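Local coordinates for lipid-transfer protein (Thermomonospora curvata, PDB 6OK1) that belongs to the thiolase-fold family of lipid-transfer proteins and assembles with a second copy of itself and with another protein chain, at residues A[24-29]-A[110-115]; A[147-152]-A[295-300]; A[247-252]-A[379-384]; A[268-273]-A[306-311]. All coordinates share one frame; numbering follows the deposited sequence.

Contact 1 (A[24-29]-A[110-115]); sequences RSELQL and AFNERS
Two polar side chains, E26 and N112, pass each other in opposite directions and each bonds to the other's segment. E26 CG lies anti to the carbonyl carbon (chi1 -58°) and the chain is extended beyond it, carrying OE2 to N112 N in a nearly straight bond (2.8 Å, 171°), met on the anti side and out of the carboxylate plane. N112 ND2 donates to R24 O, also over 2.8 Å, and N112 OD1 pairs with S22 OG, outside the two segments. With both amide ends engaged, N112 is fixed in rotation. One water donates to E26 OE1 and A110 O, and T58 OG1 bonds the same E26 oxygen, so both E26 oxygens are held.

L29 CB and A110 CB form the apolar pair, 3.8 Å apart. L29 CD1 on N112 OD1 and F111 CB on E26 OE2, each at 3.4 Å, are van der Waals contacts of carbon with oxygen.

S25 OG caps the helix, accepting from Q28 N and also bonding an acidic side chain of another protein chain. The E26 and N112 bonds join the first turn of helix 26-40 to the end of strand 104-112 in the thiolase-fold sheet, with helix 61-68 packed on L27 and strand 219-228 pairing alongside F111.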
loop_
_atom_site.group_PDB
_atom_site.type_symbol
_atom_site.label_atom_id
_atom_site.label_comp_id
_atom_site.label_asym_id
_atom_site.label_seq_id
_atom_site.Cartn_x
_atom_site.Cartn_y
_atom_site.Cartn_z
ATOM N N ARG A 24 -0.083 -24.730 0.113
ATOM C CA ARG A 24 1.210 -24.117 -0.189
ATOM C C ARG A 24 1.160 -22.635 0.180
ATOM O O ARG A 24 0.141 -22.126 0.651
ATOM C CB ARG A 24 1.600 -24.374 -1.638
ATOM C CG ARG A 24 0.608 -23.914 -2.729
ATOM C CD ARG A 24 0.691 -24.861 -3.922
ATOM N NE ARG A 24 0.069 -24.394 -5.164
ATOM C CZ ARG A 24 -1.222 -24.538 -5.473
ATOM N NH1 ARG A 24 -2.057 -25.114 -4.623
ATOM N NH2 ARG A 24 -1.678 -24.107 -6.642
ATOM N N SER A 25 2.294 -21.953 0.030
ATOM C CA SER A 25 2.417 -20.590 0.527
ATOM C C SER A 25 1.684 -19.598 -0.365
ATOM O O SER A 25 1.472 -19.829 -1.557
ATOM C CB SER A 25 3.881 -20.170 0.621
ATOM O OG SER A 25 4.394 -19.927 -0.658
ATOM N N GLU A 26 1.319 -18.457 0.242
ATOM C CA GLU A 26 0.751 -17.351 -0.538
ATOM C C GLU A 26 1.712 -16.905 -1.631
ATOM O O GLU A 26 1.299 -16.622 -2.767
ATOM C CB GLU A 26 0.388 -16.188 0.391
ATOM C CG GLU A 26 -0.596 -16.590 1.482
ATOM C CD GLU A 26 -1.290 -15.427 2.174
ATOM O OE1 GLU A 26 -0.692 -14.327 2.245
ATOM O OE2 GLU A 26 -2.440 -15.630 2.656
ATOM N N LEU A 27 3.012 -16.878 -1.335
ATOM C CA LEU A 27 3.974 -16.508 -2.368
ATOM C C LEU A 27 3.978 -17.515 -3.509
ATOM O O LEU A 27 4.039 -17.135 -4.685
ATOM C CB LEU A 27 5.378 -16.376 -1.776
ATOM C CG LEU A 27 6.519 -16.086 -2.768
ATOM C CD1 LEU A 27 6.363 -14.741 -3.453
ATOM C CD2 LEU A 27 7.850 -16.171 -2.043
ATOM N N GLN A 28 3.901 -18.812 -3.203
ATOM C CA GLN A 28 3.866 -19.769 -4.297
ATOM C C GLN A 28 2.626 -19.553 -5.153
ATOM O O GLN A 28 2.695 -19.607 -6.382
ATOM C CB GLN A 28 3.931 -21.218 -3.777
ATOM C CG GLN A 28 3.787 -22.239 -4.892
ATOM C CD GLN A 28 4.357 -23.616 -4.555
ATOM O OE1 GLN A 28 5.002 -23.818 -3.540
ATOM N NE2 GLN A 28 4.112 -24.562 -5.432
ATOM N N LEU A 29 1.482 -19.284 -4.528
ATOM C CA LEU A 29 0.285 -19.042 -5.324
ATOM C C LEU A 29 0.461 -17.821 -6.223
ATOM O O LEU A 29 0.023 -17.826 -7.376
ATOM C CB LEU A 29 -0.917 -18.845 -4.407
ATOM C CG LEU A 29 -1.310 -20.026 -3.502
ATOM C CD1 LEU A 29 -2.418 -19.611 -2.564
ATOM C CD2 LEU A 29 -1.766 -21.214 -4.373
ATOM N N ALA A 110 -2.869 -12.969 -4.262
ATOM C CA ALA A 110 -2.912 -14.379 -3.891
ATOM C C ALA A 110 -2.901 -14.528 -2.380
ATOM O O ALA A 110 -2.187 -13.806 -1.681
ATOM C CB ALA A 110 -1.732 -15.149 -4.503
ATOM N N PHE A 111 -3.702 -15.461 -1.870
ATOM C CA PHE A 111 -3.766 -15.637 -0.429
ATOM C C PHE A 111 -4.330 -17.004 -0.076
ATOM O O PHE A 111 -4.937 -17.699 -0.907
ATOM C CB PHE A 111 -4.595 -14.529 0.253
ATOM C CG PHE A 111 -5.906 -14.193 -0.425
ATOM C CD1 PHE A 111 -6.829 -15.174 -0.772
ATOM C CD2 PHE A 111 -6.256 -12.860 -0.625
ATOM C CE1 PHE A 111 -8.062 -14.839 -1.353
ATOM C CE2 PHE A 111 -7.489 -12.509 -1.190
ATOM C CZ PHE A 111 -8.394 -13.511 -1.567
ATOM N N ASN A 112 -4.128 -17.369 1.188
ATOM C CA ASN A 112 -4.797 -18.502 1.811
ATOM C C ASN A 112 -5.797 -17.996 2.842
ATOM O O ASN A 112 -5.604 -18.137 4.041
ATOM C CB ASN A 112 -3.774 -19.403 2.481
ATOM C CG ASN A 112 -2.941 -20.152 1.485
ATOM O OD1 ASN A 112 -3.460 -20.690 0.502
ATOM N ND2 ASN A 112 -1.633 -20.185 1.718
ATOM N N GLU A 113 -6.876 -17.387 2.379
ATOM C CA GLU A 113 -7.851 -16.838 3.310
ATOM C C GLU A 113 -8.717 -17.904 3.959
ATOM O O GLU A 113 -9.249 -17.658 5.034
ATOM C CB GLU A 113 -8.763 -15.813 2.616
ATOM C CG GLU A 113 -8.144 -14.453 2.425
ATOM C CD GLU A 113 -9.127 -13.326 2.630
ATOM O OE1 GLU A 113 -8.750 -12.372 3.329
ATOM O OE2 GLU A 113 -10.263 -13.382 2.101
ATOM N N ARG A 114 -8.876 -19.074 3.335
ATOM C CA ARG A 114 -9.653 -20.133 3.973
ATOM C C ARG A 114 -8.823 -20.974 4.930
ATOM O O ARG A 114 -9.292 -21.299 6.023
ATOM C CB ARG A 114 -10.280 -21.043 2.922
ATOM C CG ARG A 114 -11.371 -21.971 3.521
ATOM C CD ARG A 114 -12.540 -21.155 4.025
ATOM N NE ARG A 114 -13.589 -21.896 4.717
ATOM C CZ ARG A 114 -13.541 -22.279 5.990
ATOM N NH1 ARG A 114 -12.437 -22.107 6.704
ATOM N NH2 ARG A 114 -14.608 -22.848 6.545
ATOM N N SER A 115 -7.587 -21.302 4.548
ATOM C CA SER A 115 -6.744 -22.174 5.350
ATOM C C SER A 115 -5.761 -21.442 6.257
ATOM O O SER A 115 -5.202 -22.072 7.161
ATOM C CB SER A 115 -5.962 -23.123 4.445
ATOM O OG SER A 115 -5.033 -22.436 3.602
HETATM O O HOH W 1 -1.424 -12.098 0.545
#

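Contact 2 (A[147-152]-A[295-300]); sequences TPAQWV and DHFTPL
With chi1 at -62°, F297 sets CG beside its own backbone N and anti to the carbonyl carbon, which directs the ring at the first turn of helix 148-163; V152, with CG1 anti to the backbone N (170°), spreads its two methyls over the same loop. The helix starts in a capping box: T147 OG1 accepts from Q150 N, and Q150 OE1 accepts in return from T147 N. In this thiolase-fold chain the contact joins that helix start to the loop between strand 290-292 and helix 301-307, bringing parts of the N-terminal and C-terminal thiolase family regions together.

The F297 ring carries most of the packing. Its far end meets the helix backbone, CZ approaching A149 N to 3.4 Å, while CE1 touches A149 CB at 3.5 Å and CE2 lies 3.8 Å from P148 CB. V152 uses both branches. CG2 reaches F297 CD2 at 3.6 Å, the two side chains crossing at a slant, and CG1 lies between F297 CB and L300 CG, 4.1 Å from the latter, with P299 a looser neighbour.

L209 of strand 209-210 also packs on F297 and P299. Within the loop the F297 ring also meets H296: F297 CD2 stands 3.5 Å above the imidazole plane, over its centre.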
loop_
_atom_site.group_PDB
_atom_site.type_symbol
_atom_site.label_atom_id
_atom_site.label_comp_id
_atom_site.label_asym_id
_atom_site.label_seq_id
_atom_site.Cartn_x
_atom_site.Cartn_y
_atom_site.Cartn_z
ATOM N N THR A 147 -18.129 -7.753 12.019
ATOM C CA THR A 147 -17.892 -8.483 10.784
ATOM C C THR A 147 -18.325 -7.715 9.542
ATOM O O THR A 147 -19.244 -6.884 9.593
ATOM C CB THR A 147 -18.647 -9.810 10.776
ATOM O OG1 THR A 147 -20.051 -9.563 10.668
ATOM C CG2 THR A 147 -18.367 -10.601 12.055
ATOM N N PRO A 148 -17.726 -8.044 8.402
ATOM C CA PRO A 148 -18.172 -7.439 7.139
ATOM C C PRO A 148 -19.619 -7.701 6.835
ATOM O O PRO A 148 -20.288 -6.809 6.318
ATOM C CB PRO A 148 -17.253 -8.073 6.092
ATOM C CG PRO A 148 -15.987 -8.400 6.860
ATOM C CD PRO A 148 -16.456 -8.801 8.237
ATOM N N ALA A 149 -20.134 -8.887 7.156
ATOM C CA ALA A 149 -21.550 -9.138 6.931
ATOM C C ALA A 149 -22.409 -8.151 7.705
ATOM O O ALA A 149 -23.414 -7.648 7.184
ATOM C CB ALA A 149 -21.913 -10.553 7.342
ATOM N N GLN A 150 -22.040 -7.873 8.953
ATOM C CA GLN A 150 -22.821 -6.931 9.749
ATOM C C GLN A 150 -22.685 -5.525 9.199
ATOM O O GLN A 150 -23.657 -4.758 9.176
ATOM C CB GLN A 150 -22.362 -6.980 11.197
ATOM C CG GLN A 150 -22.650 -8.333 11.881
ATOM C CD GLN A 150 -21.835 -8.557 13.135
ATOM O OE1 GLN A 150 -20.895 -7.801 13.439
ATOM N NE2 GLN A 150 -22.178 -9.617 13.877
ATOM N N TRP A 151 -21.477 -5.162 8.760
ATOM C CA TRP A 151 -21.296 -3.826 8.207
ATOM C C TRP A 151 -22.181 -3.623 6.986
ATOM O O TRP A 151 -22.758 -2.547 6.812
ATOM C CB TRP A 151 -19.810 -3.567 7.877
ATOM C CG TRP A 151 -18.943 -3.646 9.052
ATOM C CD1 TRP A 151 -19.287 -3.369 10.327
ATOM C CD2 TRP A 151 -17.572 -4.106 9.093
ATOM N NE1 TRP A 151 -18.219 -3.625 11.174
ATOM C CE2 TRP A 151 -17.159 -4.064 10.436
ATOM C CE3 TRP A 151 -16.664 -4.540 8.115
ATOM C CZ2 TRP A 151 -15.892 -4.448 10.841
ATOM C CZ3 TRP A 151 -15.397 -4.912 8.510
ATOM C CH2 TRP A 151 -15.027 -4.876 9.869
ATOM N N VAL A 152 -22.306 -4.654 6.138
ATOM C CA VAL A 152 -23.143 -4.587 4.947
ATOM C C VAL A 152 -24.609 -4.602 5.341
ATOM O O VAL A 152 -25.441 -3.908 4.737
ATOM C CB VAL A 152 -22.807 -5.747 3.983
ATOM C CG1 VAL A 152 -23.841 -5.844 2.843
ATOM C CG2 VAL A 152 -21.391 -5.573 3.389
ATOM N N ASP A 295 -19.749 -8.985 -5.482
ATOM C CA ASP A 295 -20.865 -9.674 -4.859
ATOM C C ASP A 295 -20.377 -10.571 -3.732
ATOM O O ASP A 295 -20.854 -11.699 -3.575
ATOM C CB ASP A 295 -21.628 -10.498 -5.886
ATOM C CG ASP A 295 -20.784 -11.599 -6.472
ATOM O OD1 ASP A 295 -19.590 -11.343 -6.706
ATOM O OD2 ASP A 295 -21.320 -12.702 -6.699
ATOM N N HIS A 296 -19.425 -10.092 -2.922
ATOM C CA HIS A 296 -19.064 -10.870 -1.734
ATOM C C HIS A 296 -20.235 -10.956 -0.773
ATOM O O HIS A 296 -20.377 -11.956 -0.062
ATOM C CB HIS A 296 -17.817 -10.341 -1.045
ATOM C CG HIS A 296 -17.931 -8.956 -0.506
ATOM N ND1 HIS A 296 -18.757 -8.000 -1.054
ATOM C CD2 HIS A 296 -17.300 -8.357 0.536
ATOM C CE1 HIS A 296 -18.609 -6.864 -0.394
ATOM N NE2 HIS A 296 -17.743 -7.058 0.583
ATOM N N PHE A 297 -21.129 -9.968 -0.820
ATOM C CA PHE A 297 -22.455 -10.020 -0.215
ATOM C C PHE A 297 -23.455 -9.581 -1.272
ATOM O O PHE A 297 -23.184 -8.658 -2.047
ATOM C CB PHE A 297 -22.537 -9.106 1.022
ATOM C CG PHE A 297 -21.587 -9.499 2.107
ATOM C CD1 PHE A 297 -21.887 -10.547 2.962
ATOM C CD2 PHE A 297 -20.370 -8.849 2.247
ATOM C CE1 PHE A 297 -20.995 -10.928 3.946
ATOM C CE2 PHE A 297 -19.487 -9.236 3.228
ATOM C CZ PHE A 297 -19.803 -10.260 4.079
ATOM N N THR A 298 -24.613 -10.203 -1.296
ATOM C CA THR A 298 -25.574 -9.891 -2.341
ATOM C C THR A 298 -26.218 -8.512 -2.303
ATOM O O THR A 298 -26.570 -7.996 -3.363
ATOM C CB THR A 298 -26.705 -10.907 -2.310
ATOM O OG1 THR A 298 -27.263 -10.933 -0.987
ATOM C CG2 THR A 298 -26.197 -12.295 -2.757
ATOM N N PRO A 299 -26.502 -7.917 -1.137
ATOM C CA PRO A 299 -27.428 -6.769 -1.164
ATOM C C PRO A 299 -26.898 -5.568 -1.900
ATOM O O PRO A 299 -27.698 -4.815 -2.460
ATOM C CB PRO A 299 -27.655 -6.455 0.314
ATOM C CG PRO A 299 -27.373 -7.766 1.009
ATOM C CD PRO A 299 -26.243 -8.374 0.241
ATOM N N LEU A 300 -25.587 -5.323 -1.881
ATOM C CA LEU A 300 -25.078 -4.120 -2.515
ATOM C C LEU A 300 -24.996 -4.257 -4.025
ATOM O O LEU A 300 -24.622 -3.299 -4.697
ATOM C CB LEU A 300 -23.705 -3.746 -1.941
ATOM C CG LEU A 300 -23.710 -3.455 -0.429
ATOM C CD1 LEU A 300 -22.325 -3.069 0.104
ATOM C CD2 LEU A 300 -24.700 -2.371 -0.081
#

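Contact 3 (A[247-252]-A[379-384]); sequences QGSGYD and GVPTSG
T382 O is met by a backbone N-H, a CA-H and a water. G248 N donates to it over 2.9 Å. Q247 CA adds a CA-H...O contact at 3.3 Å, and a water between Q247 NE2 and this oxygen supplies a further, weak bond. The return bond runs from T382 N to G248 O, also 2.9 Å long with an angle of 171°, and P381 CA makes a second CA-H...O contact with that acceptor.

These paired bonds make G248 and T382 an antiparallel hydrogen-bonded pair, followed by Q247 and S383 as a non-hydrogen-bonded pair whose CA atoms are 4.1 Å apart. Strands 240-248 and 382-388 are adjacent strands of the mixed sheet of this thiolase-fold chain, and this is the end of their pairing.

Q247 and S383 share one face of the sheet, next to helix 86-98; Q247 OE1 accepts from F76 N of the second subunit, and S383 OG bonds G84 O. T382 points to the other face, where helix 268-281 packs. Its OG1, anti to the backbone N (chi1 -169°), bonds G377 O, and this same torsion leaves CG2 near G248 O. Beyond the regular pairing, S249 OG rests 3.9 Å from P381 CG; I62 of the second subunit packs on S249, and F76 of the second subunit on P381.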
loop_
_atom_site.group_PDB
_atom_site.type_symbol
_atom_site.label_atom_id
_atom_site.label_comp_id
_atom_site.label_asym_id
_atom_site.label_seq_id
_atom_site.Cartn_x
_atom_site.Cartn_y
_atom_site.Cartn_z
ATOM N N GLN A 247 -11.107 5.009 -10.186
ATOM C CA GLN A 247 -11.223 4.878 -8.734
ATOM C C GLN A 247 -12.269 5.853 -8.228
ATOM O O GLN A 247 -12.536 6.877 -8.850
ATOM C CB GLN A 247 -9.915 5.205 -8.017
ATOM C CG GLN A 247 -8.830 4.191 -8.201
ATOM C CD GLN A 247 -7.607 4.523 -7.358
ATOM O OE1 GLN A 247 -6.878 5.490 -7.618
ATOM N NE2 GLN A 247 -7.387 3.738 -6.320
ATOM N N GLY A 248 -12.815 5.558 -7.058
ATOM C CA GLY A 248 -13.772 6.455 -6.456
ATOM C C GLY A 248 -13.866 6.293 -4.961
ATOM O O GLY A 248 -14.024 5.181 -4.450
ATOM N N SER A 249 -13.793 7.417 -4.266
ATOM C CA SER A 249 -14.037 7.491 -2.834
ATOM C C SER A 249 -14.949 8.679 -2.613
ATOM O O SER A 249 -14.723 9.745 -3.190
ATOM C CB SER A 249 -12.717 7.635 -2.084
ATOM O OG SER A 249 -12.906 7.664 -0.675
ATOM N N GLY A 250 -16.013 8.484 -1.818
ATOM C CA GLY A 250 -17.060 9.479 -1.725
ATOM C C GLY A 250 -16.863 10.441 -0.589
ATOM O O GLY A 250 -15.939 10.343 0.218
ATOM N N TYR A 251 -17.735 11.440 -0.561
ATOM C CA TYR A 251 -17.799 12.338 0.577
ATOM C C TYR A 251 -18.020 11.542 1.856
ATOM O O TYR A 251 -18.832 10.615 1.887
ATOM C CB TYR A 251 -18.937 13.334 0.370
ATOM C CG TYR A 251 -19.187 14.207 1.558
ATOM C CD1 TYR A 251 -18.342 15.266 1.842
ATOM C CD2 TYR A 251 -20.255 13.974 2.408
ATOM C CE1 TYR A 251 -18.548 16.070 2.934
ATOM C CE2 TYR A 251 -20.477 14.783 3.504
ATOM C CZ TYR A 251 -19.614 15.827 3.760
ATOM O OH TYR A 251 -19.820 16.646 4.844
ATOM N N ASP A 252 -17.295 11.907 2.913
ATOM C CA ASP A 252 -17.365 11.214 4.195
ATOM C C ASP A 252 -17.301 9.694 4.028
ATOM O O ASP A 252 -18.154 8.948 4.491
ATOM C CB ASP A 252 -18.634 11.615 4.953
ATOM C CG ASP A 252 -18.556 11.263 6.402
ATOM O OD1 ASP A 252 -17.417 11.212 6.895
ATOM O OD2 ASP A 252 -19.615 11.047 7.048
ATOM N N GLY A 379 -18.711 -0.803 -0.366
ATOM C CA GLY A 379 -18.606 -0.324 0.990
ATOM C C GLY A 379 -17.288 0.333 1.316
ATOM O O GLY A 379 -17.134 0.869 2.415
ATOM N N VAL A 380 -16.352 0.313 0.377
ATOM C CA VAL A 380 -15.003 0.847 0.569
ATOM C C VAL A 380 -14.696 1.765 -0.608
ATOM O O VAL A 380 -15.332 1.689 -1.661
ATOM C CB VAL A 380 -13.946 -0.285 0.635
ATOM C CG1 VAL A 380 -13.976 -1.020 1.958
ATOM C CG2 VAL A 380 -14.126 -1.265 -0.537
ATOM N N PRO A 381 -13.672 2.597 -0.477
ATOM C CA PRO A 381 -13.090 3.191 -1.688
ATOM C C PRO A 381 -12.895 2.103 -2.721
ATOM O O PRO A 381 -12.349 1.028 -2.424
ATOM C CB PRO A 381 -11.757 3.741 -1.194
ATOM C CG PRO A 381 -11.968 4.015 0.222
ATOM C CD PRO A 381 -12.909 2.928 0.723
ATOM N N THR A 382 -13.326 2.387 -3.944
ATOM C CA THR A 382 -13.541 1.328 -4.903
ATOM C C THR A 382 -13.017 1.746 -6.270
ATOM O O THR A 382 -12.292 2.739 -6.422
ATOM C CB THR A 382 -15.030 0.916 -4.872
ATOM O OG1 THR A 382 -15.215 -0.288 -5.622
ATOM C CG2 THR A 382 -15.966 1.999 -5.398
ATOM N N SER A 383 -13.355 0.939 -7.261
ATOM C CA SER A 383 -12.827 1.090 -8.615
ATOM C C SER A 383 -13.688 0.306 -9.593
ATOM O O SER A 383 -14.542 -0.493 -9.207
ATOM C CB SER A 383 -11.345 0.644 -8.676
ATOM O OG SER A 383 -11.155 -0.657 -8.138
ATOM N N GLY A 384 -13.451 0.547 -10.883
ATOM C CA GLY A 384 -14.186 -0.134 -11.932
ATOM C C GLY A 384 -13.397 -0.114 -13.216
ATOM O O GLY A 384 -12.444 0.661 -13.373
HETATM O O HOH W 2 -9.609 1.720 -5.849
#

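Contact 4 (A[268-273]-A[306-311]); sequences PEMGLV and EELGFC
E307 lays its carboxylate against the backbone of G271, where the two segments come closest, with CA atoms 4.6 Å apart. The side chain folds back through a bend at chi2 (-68°), bringing OE1 to within 3.3 Å of G271 CA and OE2 to 3.7 Å of P268 N. This is the tight part of the contact: G271 has no side chain, and the carboxylate lies directly against its CA. G271 N is also near OE1, but the angle is too poor for a hydrogen bond.

Next to it the packing is looser. L308 CD2 approaches M270 CG only to 4.2 Å, and strand 371-375 of the sheet touches both residues. A water donates to G271 O and to E307 O, bridging the two backbones, while P268 forms the exposed margin.

The contact joins the start of helix 268-281 to the C-terminal end of helix 301-307, which closes in a Schellman motif at G309, within the C-terminal thiolase-like region. E307 OE2 takes its polar partners from beyond the two segments, a salt bridge with R313 and a hydrogen bond from I267 N. These, together with the adjacent N-terminal end of helix 268-281, would probably stabilise the carboxylate in its charged form.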
loop_
_atom_site.group_PDB
_atom_site.type_symbol
_atom_site.label_atom_id
_atom_site.label_comp_id
_atom_site.label_asym_id
_atom_site.label_seq_id
_atom_site.Cartn_x
_atom_site.Cartn_y
_atom_site.Cartn_z
ATOM N N PRO A 268 -22.326 6.170 -3.320
ATOM C CA PRO A 268 -21.895 7.336 -4.106
ATOM C C PRO A 268 -20.532 7.154 -4.731
ATOM O O PRO A 268 -20.271 7.661 -5.831
ATOM C CB PRO A 268 -21.878 8.459 -3.068
ATOM C CG PRO A 268 -22.739 7.993 -1.957
ATOM C CD PRO A 268 -22.756 6.522 -1.958
ATOM N N GLU A 269 -19.642 6.445 -4.040
ATOM C CA GLU A 269 -18.312 6.246 -4.591
ATOM C C GLU A 269 -18.341 5.353 -5.827
ATOM O O GLU A 269 -17.496 5.509 -6.722
ATOM C CB GLU A 269 -17.380 5.699 -3.493
ATOM C CG GLU A 269 -17.788 4.366 -2.856
ATOM C CD GLU A 269 -18.718 4.461 -1.650
ATOM O OE1 GLU A 269 -19.469 5.457 -1.511
ATOM O OE2 GLU A 269 -18.696 3.516 -0.791
ATOM N N MET A 270 -19.322 4.449 -5.936
ATOM C CA MET A 270 -19.467 3.683 -7.168
ATOM C C MET A 270 -20.113 4.521 -8.261
ATOM O O MET A 270 -19.780 4.346 -9.436
ATOM C CB MET A 270 -20.292 2.404 -6.931
ATOM C CG MET A 270 -20.222 1.392 -8.084
ATOM S SD MET A 270 -18.539 0.732 -8.277
ATOM C CE MET A 270 -18.430 -0.398 -6.875
ATOM N N GLY A 271 -21.009 5.438 -7.905
ATOM C CA GLY A 271 -21.496 6.388 -8.892
ATOM C C GLY A 271 -20.370 7.203 -9.498
ATOM O O GLY A 271 -20.360 7.466 -10.706
ATOM N N LEU A 272 -19.397 7.592 -8.671
ATOM C CA LEU A 272 -18.264 8.379 -9.142
ATOM C C LEU A 272 -17.374 7.556 -10.060
ATOM O O LEU A 272 -16.884 8.061 -11.078
ATOM C CB LEU A 272 -17.485 8.893 -7.929
ATOM C CG LEU A 272 -16.159 9.574 -8.180
ATOM C CD1 LEU A 272 -16.397 10.802 -9.001
ATOM C CD2 LEU A 272 -15.576 9.954 -6.814
ATOM N N VAL A 273 -17.130 6.286 -9.710
ATOM C CA VAL A 273 -16.464 5.371 -10.640
ATOM C C VAL A 273 -17.199 5.320 -11.967
ATOM O O VAL A 273 -16.599 5.475 -13.036
ATOM C CB VAL A 273 -16.374 3.966 -10.021
ATOM C CG1 VAL A 273 -16.054 2.920 -11.059
ATOM C CG2 VAL A 273 -15.318 3.983 -8.914
ATOM N N GLU A 306 -28.074 0.703 -9.789
ATOM C CA GLU A 306 -28.635 2.044 -9.817
ATOM C C GLU A 306 -27.553 3.104 -9.983
ATOM O O GLU A 306 -27.710 4.042 -10.782
ATOM C CB GLU A 306 -29.453 2.248 -8.552
ATOM C CG GLU A 306 -30.565 1.214 -8.461
ATOM C CD GLU A 306 -31.266 1.184 -7.122
ATOM O OE1 GLU A 306 -31.028 2.100 -6.317
ATOM O OE2 GLU A 306 -32.093 0.280 -6.892
ATOM N N GLU A 307 -26.443 2.965 -9.258
ATOM C CA GLU A 307 -25.347 3.916 -9.380
ATOM C C GLU A 307 -24.785 3.949 -10.788
ATOM O O GLU A 307 -24.328 5.007 -11.243
ATOM C CB GLU A 307 -24.232 3.566 -8.396
ATOM C CG GLU A 307 -24.593 3.823 -6.924
ATOM C CD GLU A 307 -24.749 5.290 -6.571
ATOM O OE1 GLU A 307 -24.376 6.173 -7.386
ATOM O OE2 GLU A 307 -25.278 5.581 -5.475
ATOM N N LEU A 308 -24.754 2.808 -11.457
ATOM C CA LEU A 308 -24.159 2.694 -12.785
ATOM C C LEU A 308 -25.154 2.981 -13.907
ATOM O O LEU A 308 -24.788 2.883 -15.082
ATOM C CB LEU A 308 -23.549 1.297 -12.957
ATOM C CG LEU A 308 -22.430 0.972 -11.947
ATOM C CD1 LEU A 308 -22.085 -0.514 -12.002
ATOM C CD2 LEU A 308 -21.202 1.811 -12.185
ATOM N N GLY A 309 -26.391 3.342 -13.570
ATOM C CA GLY A 309 -27.340 3.814 -14.553
ATOM C C GLY A 309 -28.114 2.747 -15.306
ATOM O O GLY A 309 -28.730 3.064 -16.339
ATOM N N PHE A 310 -28.103 1.498 -14.848
ATOM C CA PHE A 310 -28.839 0.444 -15.540
ATOM C C PHE A 310 -30.322 0.431 -15.203
ATOM O O PHE A 310 -31.111 -0.160 -15.952
ATOM C CB PHE A 310 -28.229 -0.917 -15.224
ATOM C CG PHE A 310 -26.849 -1.075 -15.748
ATOM C CD1 PHE A 310 -26.614 -1.118 -17.118
ATOM C CD2 PHE A 310 -25.776 -1.173 -14.886
ATOM C CE1 PHE A 310 -25.324 -1.255 -17.610
ATOM C CE2 PHE A 310 -24.477 -1.304 -15.375
ATOM C CZ PHE A 310 -24.255 -1.339 -16.737
ATOM N N CYS A 311 -30.720 1.061 -14.104
ATOM C CA CYS A 311 -32.128 1.208 -13.747
ATOM C C CYS A 311 -32.236 2.419 -12.826
ATOM O O CYS A 311 -31.224 2.981 -12.398
ATOM C CB CYS A 311 -32.656 -0.060 -13.087
ATOM S SG CYS A 311 -31.748 -0.434 -11.557
HETATM O O HOH W 3 -22.307 6.282 -12.667
#

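How the contacts relate
From the N terminus, contact 1 closes first, bringing strand 104-112 back to the start of helix 26-40 in the N-terminal thiolase region, and it is complete before the others open. Contact 2 opens next at 147-152 and closes at 295-300, crossing both later contacts because its second segment falls between theirs. Contact 3 spans 247-252 to 379-384, and contact 4 opens and closes within that span. Contacts 1 and 3 reach the same sheet, though their centres lie about 27 Å apart. Contacts 3 and 4 touch directly, helix 268-281 lying on the paired strands, while contact 2 meets contact 3 where L300 packs against G379.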